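Local coordinates for putative Semialdehyde dehydrogenase (Oryza sativa, PDB 2CVO), which probably catalyses the NADP-dependent interconversion of N-acetyl-glutamyl phosphate and N-acetyl-glutamate semialdehyde in plant arginine biosynthesis, at residues A[120-125]-A[145-150]; A[177-182]-A[266-271]; A[256-261]-A[302-307]. All blocks are in the same frame, centred on the assembly; numbering follows the deposited sequence.

Contact 1. Residues A[120-125]-A[145-150]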
# COMPACT_ATOMS: atom_id res chain seq x y z
N ALA A 120 -5.12 -18.85 22.58
CA ALA A 120 -3.89 -19.30 23.22
C ALA A 120 -4.14 -20.00 24.55
O ALA A 120 -3.21 -20.53 25.16
CB ALA A 120 -2.97 -18.10 23.44
N ASP A 121 -5.40 -20.03 24.98
CA ASP A 121 -5.79 -20.63 26.26
C ASP A 121 -5.27 -22.02 26.62
O ASP A 121 -4.97 -22.27 27.79
CB ASP A 121 -7.32 -20.62 26.38
CG ASP A 121 -7.85 -19.31 26.92
OD1 ASP A 121 -7.24 -18.25 26.64
OD2 ASP A 121 -8.89 -19.32 27.62
N PHE A 122 -5.15 -22.93 25.65
CA PHE A 122 -4.67 -24.28 25.96
C PHE A 122 -3.32 -24.65 25.36
O PHE A 122 -2.97 -25.82 25.28
CB PHE A 122 -5.72 -25.31 25.52
CG PHE A 122 -6.94 -25.33 26.39
CD1 PHE A 122 -6.90 -25.89 27.66
CD2 PHE A 122 -8.14 -24.77 25.94
CE1 PHE A 122 -8.04 -25.92 28.47
CE2 PHE A 122 -9.28 -24.79 26.74
CZ PHE A 122 -9.23 -25.36 28.01
N ARG A 123 -2.55 -23.64 24.97
CA ARG A 123 -1.24 -23.88 24.37
C ARG A 123 -0.13 -24.16 25.38
O ARG A 123 0.68 -25.05 25.18
CB ARG A 123 -0.83 -22.68 23.51
CG ARG A 123 -1.72 -22.43 22.32
CD ARG A 123 -1.28 -21.18 21.59
NE ARG A 123 -2.26 -20.74 20.61
CZ ARG A 123 -2.18 -19.58 19.97
NH1 ARG A 123 -1.17 -18.75 20.21
NH2 ARG A 123 -3.12 -19.24 19.09
N LEU A 124 -0.10 -23.39 26.46
CA LEU A 124 0.94 -23.55 27.47
C LEU A 124 0.58 -24.58 28.53
O LEU A 124 -0.51 -24.54 29.10
CB LEU A 124 1.24 -22.20 28.12
CG LEU A 124 1.68 -21.12 27.14
CD1 LEU A 124 1.70 -19.77 27.84
CD2 LEU A 124 3.06 -21.46 26.58
N ARG A 125 1.51 -25.50 28.79
CA ARG A 125 1.30 -26.55 29.79
C ARG A 125 1.54 -26.02 31.20
O ARG A 125 0.93 -26.49 32.16
CB ARG A 125 2.25 -27.71 29.50
CG ARG A 125 1.99 -28.41 28.18
CD ARG A 125 3.27 -29.01 27.61
NE ARG A 125 3.08 -29.41 26.22
CZ ARG A 125 4.07 -29.54 25.34
NH1 ARG A 125 5.32 -29.31 25.71
NH2 ARG A 125 3.80 -29.90 24.09
N GLN A 145 -4.30 -30.58 30.60
CA GLN A 145 -3.50 -31.79 30.46
C GLN A 145 -3.94 -32.70 29.32
O GLN A 145 -3.15 -33.51 28.83
CB GLN A 145 -3.48 -32.56 31.78
CG GLN A 145 -2.91 -31.74 32.93
CD GLN A 145 -2.68 -32.56 34.18
OE1 GLN A 145 -3.62 -33.11 34.75
NE2 GLN A 145 -1.43 -32.63 34.62
N GLU A 146 -5.19 -32.58 28.89
CA GLU A 146 -5.71 -33.41 27.79
C GLU A 146 -5.47 -32.75 26.44
O GLU A 146 -5.43 -33.43 25.41
CB GLU A 146 -7.21 -33.64 27.95
CG GLU A 146 -7.65 -34.26 29.26
CD GLU A 146 -9.15 -34.48 29.30
OE1 GLU A 146 -9.66 -34.91 30.36
OE2 GLU A 146 -9.82 -34.21 28.28
N ALA A 147 -5.32 -31.44 26.44
CA ALA A 147 -5.12 -30.67 25.22
C ALA A 147 -3.80 -30.97 24.52
O ALA A 147 -2.75 -31.05 25.15
CB ALA A 147 -5.23 -29.18 25.52
N VAL A 148 -3.86 -31.13 23.20
CA VAL A 148 -2.67 -31.40 22.39
C VAL A 148 -2.30 -30.18 21.54
O VAL A 148 -3.16 -29.56 20.92
CB VAL A 148 -2.90 -32.62 21.47
CG1 VAL A 148 -1.71 -32.81 20.54
CG2 VAL A 148 -3.11 -33.87 22.31
N TYR A 149 -1.01 -29.84 21.52
CA TYR A 149 -0.52 -28.70 20.74
C TYR A 149 -0.71 -28.99 19.25
O TYR A 149 -0.16 -29.95 18.72
CB TYR A 149 0.95 -28.45 21.06
CG TYR A 149 1.47 -27.13 20.56
CD1 TYR A 149 0.93 -25.92 21.01
CD2 TYR A 149 2.49 -27.08 19.62
CE1 TYR A 149 1.40 -24.70 20.54
CE2 TYR A 149 2.97 -25.86 19.15
CZ TYR A 149 2.42 -24.68 19.61
OH TYR A 149 2.91 -23.48 19.15
N GLY A 150 -1.49 -28.15 18.58
CA GLY A 150 -1.79 -28.36 17.17
C GLY A 150 -0.78 -28.11 16.06
O GLY A 150 -1.19 -27.75 14.95
O HOH W 1 0.19 -29.57 25.16

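Contact 2. Residues A[177-182]-A[266-271]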
# COMPACT_ATOMS: atom_id res chain seq x y z
N LEU A 177 8.46 -25.14 13.10
CA LEU A 177 8.56 -26.05 11.98
C LEU A 177 10.03 -26.26 11.57
O LEU A 177 10.49 -27.40 11.47
CB LEU A 177 7.74 -25.54 10.79
CG LEU A 177 6.23 -25.78 10.97
CD1 LEU A 177 5.44 -25.06 9.89
CD2 LEU A 177 5.95 -27.27 10.94
N PRO A 178 10.78 -25.18 11.35
CA PRO A 178 12.18 -25.41 10.97
C PRO A 178 13.11 -25.70 12.15
O PRO A 178 14.00 -26.55 12.05
CB PRO A 178 12.56 -24.13 10.23
CG PRO A 178 11.76 -23.09 10.98
CD PRO A 178 10.41 -23.77 11.15
N LEU A 179 12.90 -25.02 13.27
CA LEU A 179 13.78 -25.20 14.44
C LEU A 179 13.67 -26.49 15.24
O LEU A 179 14.70 -27.02 15.69
CB LEU A 179 13.64 -24.01 15.40
CG LEU A 179 14.03 -22.64 14.86
CD1 LEU A 179 14.12 -21.67 16.03
CD2 LEU A 179 15.37 -22.71 14.15
N VAL A 180 12.46 -26.99 15.45
CA VAL A 180 12.27 -28.20 16.23
C VAL A 180 13.07 -29.41 15.71
O VAL A 180 13.84 -30.01 16.45
CB VAL A 180 10.77 -28.56 16.35
CG1 VAL A 180 10.59 -29.91 17.05
CG2 VAL A 180 10.05 -27.47 17.13
N PRO A 181 12.90 -29.78 14.44
CA PRO A 181 13.67 -30.94 13.96
C PRO A 181 15.18 -30.71 14.01
O PRO A 181 15.93 -31.64 14.30
CB PRO A 181 13.15 -31.13 12.53
CG PRO A 181 12.75 -29.74 12.12
CD PRO A 181 12.04 -29.24 13.36
N LEU A 182 15.62 -29.49 13.72
CA LEU A 182 17.04 -29.18 13.74
C LEU A 182 17.61 -29.30 15.14
O LEU A 182 18.75 -29.75 15.33
CB LEU A 182 17.30 -27.77 13.19
CG LEU A 182 17.04 -27.59 11.69
CD1 LEU A 182 17.29 -26.14 11.28
CD2 LEU A 182 17.94 -28.53 10.90
N MET A 266 15.45 -16.55 11.51
CA MET A 266 16.15 -17.11 12.65
C MET A 266 17.66 -17.14 12.40
O MET A 266 18.13 -17.75 11.43
CB MET A 266 15.61 -18.51 12.93
CG MET A 266 14.14 -18.52 13.35
SD MET A 266 13.19 -19.91 12.68
CE MET A 266 12.69 -19.20 11.12
N PHE A 267 18.40 -16.47 13.27
CA PHE A 267 19.85 -16.41 13.18
C PHE A 267 20.39 -17.35 14.25
O PHE A 267 20.47 -17.00 15.43
CB PHE A 267 20.33 -14.98 13.42
CG PHE A 267 19.72 -13.96 12.48
CD1 PHE A 267 18.62 -13.20 12.87
CD2 PHE A 267 20.24 -13.78 11.20
CE1 PHE A 267 18.05 -12.27 12.00
CE2 PHE A 267 19.67 -12.85 10.32
CZ PHE A 267 18.58 -12.10 10.72
N VAL A 268 20.76 -18.55 13.82
CA VAL A 268 21.23 -19.57 14.75
C VAL A 268 22.70 -19.96 14.61
O VAL A 268 23.34 -19.70 13.59
CB VAL A 268 20.39 -20.85 14.59
CG1 VAL A 268 18.92 -20.53 14.78
CG2 VAL A 268 20.63 -21.45 13.21
N GLU A 269 23.21 -20.60 15.66
CA GLU A 269 24.58 -21.07 15.67
C GLU A 269 24.52 -22.57 15.42
O GLU A 269 23.74 -23.28 16.05
CB GLU A 269 25.24 -20.78 17.02
CG GLU A 269 25.04 -19.37 17.53
CD GLU A 269 25.93 -19.04 18.73
OE1 GLU A 269 26.19 -19.95 19.54
OE2 GLU A 269 26.36 -17.88 18.85
N MET A 270 25.34 -23.05 14.49
CA MET A 270 25.36 -24.46 14.17
C MET A 270 26.28 -25.23 15.11
O MET A 270 27.21 -24.66 15.69
CB MET A 270 25.80 -24.66 12.72
CG MET A 270 24.91 -23.97 11.69
SD MET A 270 25.44 -24.27 9.99
CE MET A 270 26.82 -23.11 9.87
N ALA A 271 26.02 -26.52 15.26
CA ALA A 271 26.84 -27.39 16.11
C ALA A 271 28.19 -27.58 15.42
O ALA A 271 28.32 -27.35 14.22
CB ALA A 271 26.14 -28.74 16.30

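Contact 3. Residues A[256-261]-A[302-307]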
# COMPACT_ATOMS: atom_id res chain seq x y z
N ILE A 256 4.29 -5.07 9.80
CA ILE A 256 4.52 -4.61 8.44
C ILE A 256 3.28 -4.01 7.80
O ILE A 256 2.16 -4.37 8.15
CB ILE A 256 5.03 -5.77 7.54
CG1 ILE A 256 6.23 -6.45 8.21
CG2 ILE A 256 5.44 -5.24 6.18
CD1 ILE A 256 7.38 -5.50 8.53
N CYS A 257 3.50 -3.08 6.88
CA CYS A 257 2.40 -2.43 6.18
C CYS A 257 1.87 -3.29 5.03
O CYS A 257 2.04 -2.96 3.85
CB CYS A 257 2.83 -1.06 5.66
SG CYS A 257 4.47 -1.02 4.90
N MET A 258 1.24 -4.40 5.39
CA MET A 258 0.63 -5.33 4.44
C MET A 258 -0.44 -6.04 5.24
O MET A 258 -0.31 -6.20 6.45
CB MET A 258 1.66 -6.33 3.91
CG MET A 258 2.28 -7.24 4.96
SD MET A 258 3.69 -8.13 4.26
CE MET A 258 4.04 -9.31 5.58
N LYS A 259 -1.51 -6.47 4.57
CA LYS A 259 -2.59 -7.14 5.27
C LYS A 259 -2.21 -8.53 5.77
O LYS A 259 -2.23 -8.78 6.97
CB LYS A 259 -3.84 -7.19 4.39
CG LYS A 259 -4.45 -5.81 4.18
CD LYS A 259 -5.79 -5.85 3.46
CE LYS A 259 -5.64 -6.30 2.01
NZ LYS A 259 -6.99 -6.53 1.41
N ARG A 260 -1.85 -9.44 4.87
CA ARG A 260 -1.47 -10.77 5.33
C ARG A 260 -0.06 -11.18 4.93
O ARG A 260 0.58 -10.54 4.09
CB ARG A 260 -2.50 -11.83 4.89
CG ARG A 260 -2.79 -11.94 3.41
CD ARG A 260 -3.70 -13.15 3.14
NE ARG A 260 -5.12 -12.92 3.41
CZ ARG A 260 -5.97 -13.87 3.80
NH1 ARG A 260 -5.55 -15.12 3.96
NH2 ARG A 260 -7.24 -13.58 4.02
N GLY A 261 0.42 -12.24 5.56
CA GLY A 261 1.76 -12.72 5.29
C GLY A 261 2.60 -12.57 6.54
O GLY A 261 2.39 -11.66 7.34
N PRO A 302 12.39 -17.22 0.23
CA PRO A 302 10.94 -17.29 0.39
C PRO A 302 10.32 -15.90 0.51
O PRO A 302 10.80 -15.08 1.29
CB PRO A 302 10.77 -18.09 1.69
CG PRO A 302 12.07 -18.85 1.82
CD PRO A 302 13.08 -17.84 1.38
N HIS A 303 9.28 -15.62 -0.27
CA HIS A 303 8.58 -14.34 -0.19
C HIS A 303 7.24 -14.59 0.49
O HIS A 303 6.58 -15.59 0.21
CB HIS A 303 8.28 -13.76 -1.58
CG HIS A 303 9.49 -13.33 -2.35
ND1 HIS A 303 9.45 -12.32 -3.29
CD2 HIS A 303 10.76 -13.80 -2.36
CE1 HIS A 303 10.64 -12.19 -3.84
NE2 HIS A 303 11.45 -13.08 -3.29
N THR A 304 6.82 -13.68 1.37
CA THR A 304 5.54 -13.85 2.04
C THR A 304 4.44 -13.75 0.97
O THR A 304 3.41 -14.41 1.06
CB THR A 304 5.27 -12.76 3.11
OG1 THR A 304 5.25 -11.46 2.49
CG2 THR A 304 6.33 -12.78 4.21
N ARG A 305 4.68 -12.92 -0.04
CA ARG A 305 3.71 -12.71 -1.11
C ARG A 305 3.41 -13.99 -1.87
O ARG A 305 2.36 -14.11 -2.51
CB ARG A 305 4.22 -11.66 -2.11
CG ARG A 305 5.26 -12.20 -3.08
CD ARG A 305 5.95 -11.11 -3.89
NE ARG A 305 7.02 -10.46 -3.14
CZ ARG A 305 6.91 -9.31 -2.48
NH1 ARG A 305 5.75 -8.65 -2.48
NH2 ARG A 305 7.95 -8.81 -1.84
N HIS A 306 4.33 -14.96 -1.80
CA HIS A 306 4.18 -16.22 -2.51
C HIS A 306 3.40 -17.32 -1.80
O HIS A 306 3.21 -18.39 -2.37
CB HIS A 306 5.57 -16.74 -2.91
CG HIS A 306 6.26 -15.88 -3.92
ND1 HIS A 306 7.63 -15.78 -4.01
CD2 HIS A 306 5.77 -15.07 -4.89
CE1 HIS A 306 7.96 -14.95 -4.98
NE2 HIS A 306 6.84 -14.51 -5.54
N VAL A 307 2.96 -17.08 -0.57
CA VAL A 307 2.19 -18.09 0.14
C VAL A 307 0.83 -17.55 0.58
O VAL A 307 0.01 -18.28 1.14
CB VAL A 307 2.93 -18.63 1.39
CG1 VAL A 307 4.20 -19.37 0.95
CG2 VAL A 307 3.28 -17.49 2.33
O HOH W 2 2.67 -11.02 2.04

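Contact 1. Residues A[120-125]-A[145-150]
In the Rossmann-type nucleotide-binding part of the enzyme, Phe122, Arg123 and Arg125 of the loop that follows strand 114-117 meet Ala147 and Tyr149 at strand 148-149, an outermost strand of the parallel sheet within this chain. No direct hydrogen bond joins the two segments; they touch through carbon and share a water. Phe122 CB rests on Ala147 CB at 3.9 Å, an ordinary van der Waals contact; the small alanine methyl lets the loop lie close to the strand. Because Phe122 CG stands anti to its own carbonyl carbon (chi1 -72°), the ring reaches past this methyl into the core. Next along the loop, Arg123 CB comes to the edge of the Tyr149 ring, 4.2 Å from CE1. The Arg123 chain then runs on nearly straight, and Ala120 CA lies 3.4 Å above its guanidinium plane, toward the rim. A turn at the start of the segment is closed by a backbone bond from Arg123 N to Ala120 O (3.2 Å). At the exposed end, Arg125 NE donates to a water at 3.1 Å, in the guanidinium plane, and this water donates in turn to Ala147 O (3.3 Å). The polar ends of Arg123 and Tyr149 converge on Glu234 of helix 231-243: Arg123 NH1 forms a salt bridge to OE1 while Tyr149 OH is bonded to OE2 and also to Gln176, so both buried groups are satisfied. The side chain of Arg123 lies about 7 Å from that of Cys170, the probable active-site cysteine. Phe122 packs between strand 164-166 and helix 101-107, and Val148 bonds through its backbone to strand 164-166.

Contact 2. Residues A[177-182]-A[266-271]
No planar side chain takes part where Pro178 and Leu179 meet Met266 and Val268; the nearest thing to a flat group is the puckered ring of Pro178, which brings its outer carbon CG to Met266, 3.9 Å from SD and 4.0 Å from CE. The ring and the methionine chain cross at about a right angle. Leu179, one residue on, grips the same sulfur from its branched end: CG lies 3.6 Å from Met266 SD, with CD1 and CD2 only slightly farther, so the thioether sits against the fork of the leucine. Met266 reaches this place by bending at chi2 (142°) and again at chi3 (-88°), which lays its end across the helix surface; a flexible, unbranched chain can follow such a path. Leu179 CD2 also meets Val268 CG1 at 4.2 Å. An alanine in place of Leu179 would probably remove the fork that Met266 SD rests against and open a gap beside Val268, leaving the thioether freer to turn. The contact is wholly apolar and buried, as suits a helix laid on a sheet: the axes of the short segments, helix 177-182 and strand 266-269, approach to 11.2 Å and run almost parallel, 13° apart. Pro178, which has no N-H, is tolerated here at a kink of the helix. Ile328 of strand 325-332, the neighbour of strand 262-269 in the mixed sheet, also touches Pro178 and Leu179. Phe267, whose side chain leaves the strand on the face turned from the helix, packs on Ile194 of the second subunit, and helix 276-287 flanks helix 170-184 through Pro181 and Leu182.

Contact 3. Residues A[256-261]-A[302-307]
The backbones come closest at Gly261 and Thr304, whose CA atoms are 5.1 Å apart. The first segment makes an inverse gamma turn centred on Cys257, whereas the second winds into a short 3-10 turn, 304-306, with His306 N bonded to His303 O. Gly261 takes phi/psi angles of 116/148°, at which a CB would be jammed against the preceding carbonyl oxygen and also crowd Thr304; glycine suits both demands. Its CA accordingly lies 4.1 Å from Thr304 CB. Met258 extends beyond CG to bring CE 4.0 Å from Thr304 OG1, its chain slanting across the threonine. That hydroxyl is placed between the backbone N and carbonyl carbon, where it donates to a water at 2.7 Å, and the water donates onward to Arg260 O at 3.0 Å. Within the second segment, Arg305 NE donates to His303 ND1 at 3.1 Å, an almost straight bond (164°) lying in the guanidinium plane. Arg305 NH1 and NH2 bond to Ile217 O and His222 ND1 of the second subunit, His222 of that subunit stacks on His303, and its Ile221 N donates to Thr304 OG1. Chemically, then, the threonine hydroxyl works both ways, accepting across the subunit interface and donating to the bridging water. Since His303 ND1 accepts, a neutral His303 would probably carry its proton on NE2.

In the fold
All three contacts are largely buried; contact 1 alone has an exposed member, Arg125 at its edge. It belongs to the nucleotide-binding part, while contacts 2 and 3 fall in the dimerisation domain and share an element: contact 2 uses the later half of strand 262-269, and contact 3 the loop leading into it. Chemistry follows place. Between helix and sheet, contact 2 is purely apolar; contacts 1 and 3, made largely by loops, each add a bridging water to their carbon packing. Contact 1 touches no other subunit, contact 2 only grazes the second through strand residues, and contact 3 reaches all three other subunits. Centres of contacts 1 and 3 lie about 28 Å apart.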